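Local structure of dihydrodipicolinate synthase (Agrobacterium tumefaciens, 3B4U) at residues B[138-141]-B[147-150]. The protein probably catalyses the aldol-type condensation of pyruvate with aspartate semialdehyde in lysine biosynthesis. Numbering follows the deposited sequence.
Sequences VYNI and VTLS
The flat carboxamide of Asn140 meets the backbone of 147-150 through its oxygen: Leu149 N lies 2.8 Å from Asn140 OD1, above the carbonyl plane and 42° out of it. The N-H points straight at the oxygen (179°), so the bond is linear from the donor's side even though it misses the lone-pair direction. With CG anti to the backbone N (chi1 -174°), the side chain carries the amide away from the strand to the loop. Its other end, ND2, is hydrogen-bonded to Asp170 OD1 at the end of the next barrel strand, which fixes the flip of the amide: oxygen to the N-H, nitrogen to the carboxylate. Asparagine suits a place that needs both an acceptor and a donor. The other flat group, the ring of Tyr139, carries Ile141 CG2 over the centre of one face, 3.7 Å above the plane; this CH-pi contact stays within 138-141, while Tyr139 OH is hydrogen-bonded to Thr46 OG1.

Leu149 supplies the apolar half of the contact. Its CD1 reaches 3.8 Å from Val138 CB and rests 3.5 Å from Tyr139 O, and Phe122 of helix 115-129 touches both Val138 and Leu149. Branched aliphatic residues fill this buried layer between strand and helix without leaving a polar group to satisfy. Beside it, one water joins the backbones, donating to Tyr139 O and to Val147 O (2.7 Å from the water oxygen) and accepting from Ile141 N.

The segments flank the short helix 142-145, in the crossover from barrel strand 136-140 to helix 151-160. They tie the returning chain to the strand's C-terminal end, the end that carries the active site in TIM barrels. The side-chain amide satisfies Leu149 N and the water serves Tyr139 O, Ile141 N and Val147 O, while the aliphatic contact fills the apolar side.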
loop_
_atom_site.group_PDB
_atom_site.type_symbol
_atom_site.label_atom_id
_atom_site.label_comp_id
_atom_site.label_asym_id
_atom_site.label_seq_id
_atom_site.Cartn_x
_atom_site.Cartn_y
_atom_site.Cartn_z
ATOM N N VAL B 138 1.119 -1.145 -17.053
ATOM C CA VAL B 138 1.338 -0.316 -15.878
ATOM C C VAL B 138 0.061 0.451 -15.555
ATOM O O VAL B 138 -0.645 0.938 -16.433
ATOM C CB VAL B 138 2.585 0.586 -16.048
ATOM C CG1 VAL B 138 3.826 -0.293 -16.144
ATOM C CG2 VAL B 138 2.468 1.544 -17.201
ATOM N N TYR B 139 -0.220 0.556 -14.262
ATOM C CA TYR B 139 -1.555 0.997 -13.797
ATOM C C TYR B 139 -1.494 2.418 -13.259
ATOM O O TYR B 139 -0.892 2.675 -12.221
ATOM C CB TYR B 139 -2.032 0.015 -12.720
ATOM C CG TYR B 139 -3.475 0.075 -12.309
ATOM C CD1 TYR B 139 -4.456 0.790 -12.993
ATOM C CD2 TYR B 139 -3.879 -0.657 -11.193
ATOM C CE1 TYR B 139 -5.797 0.752 -12.573
ATOM C CE2 TYR B 139 -5.200 -0.731 -10.801
ATOM C CZ TYR B 139 -6.147 -0.028 -11.504
ATOM O OH TYR B 139 -7.450 -0.070 -11.062
ATOM N N ASN B 140 -2.112 3.330 -14.001
ATOM C CA ASN B 140 -2.166 4.736 -13.649
ATOM C C ASN B 140 -3.520 5.066 -13.032
ATOM O O ASN B 140 -4.499 5.318 -13.735
ATOM C CB ASN B 140 -1.941 5.597 -14.902
ATOM C CG ASN B 140 -1.835 7.062 -14.575
ATOM O OD1 ASN B 140 -1.130 7.432 -13.662
ATOM N ND2 ASN B 140 -2.513 7.915 -15.349
ATOM N N ILE B 141 -3.565 5.054 -11.717
ATOM C CA ILE B 141 -4.805 5.309 -10.974
ATOM C C ILE B 141 -4.511 6.230 -9.794
ATOM O O ILE B 141 -4.641 5.870 -8.615
ATOM C CB ILE B 141 -5.548 4.003 -10.630
ATOM C CG1 ILE B 141 -6.935 4.331 -10.046
ATOM C CG2 ILE B 141 -4.724 3.055 -9.749
ATOM C CD1 ILE B 141 -7.842 3.142 -9.928
ATOM N N VAL B 147 -0.071 8.063 -7.048
ATOM C CA VAL B 147 1.129 7.979 -7.879
ATOM C C VAL B 147 0.688 8.056 -9.334
ATOM O O VAL B 147 0.015 7.195 -9.863
ATOM C CB VAL B 147 1.929 6.703 -7.598
ATOM C CG1 VAL B 147 3.170 6.713 -8.477
ATOM C CG2 VAL B 147 2.280 6.595 -6.109
ATOM N N THR B 148 1.007 9.159 -9.965
ATOM C CA THR B 148 0.773 9.316 -11.383
ATOM C C THR B 148 1.918 8.722 -12.168
ATOM O O THR B 148 3.058 8.892 -11.811
ATOM C CB THR B 148 0.632 10.803 -11.705
ATOM O OG1 THR B 148 -0.531 11.318 -11.023
ATOM C CG2 THR B 148 0.480 11.041 -13.194
ATOM N N LEU B 149 1.582 8.040 -13.249
ATOM C CA LEU B 149 2.567 7.591 -14.227
ATOM C C LEU B 149 2.534 8.559 -15.397
ATOM O O LEU B 149 1.643 8.525 -16.235
ATOM C CB LEU B 149 2.285 6.153 -14.663
ATOM C CG LEU B 149 2.109 5.117 -13.551
ATOM C CD1 LEU B 149 1.833 3.744 -14.146
ATOM C CD2 LEU B 149 3.294 5.108 -12.609
ATOM N N SER B 150 3.497 9.449 -15.444
ATOM C CA SER B 150 3.518 10.477 -16.463
ATOM C C SER B 150 3.714 9.893 -17.853
ATOM O O SER B 150 4.243 8.795 -18.019
ATOM C CB SER B 150 4.620 11.489 -16.174
ATOM O OG SER B 150 5.883 10.901 -16.415
HETATM O O HOH W 1 -1.100 4.714 -10.204
#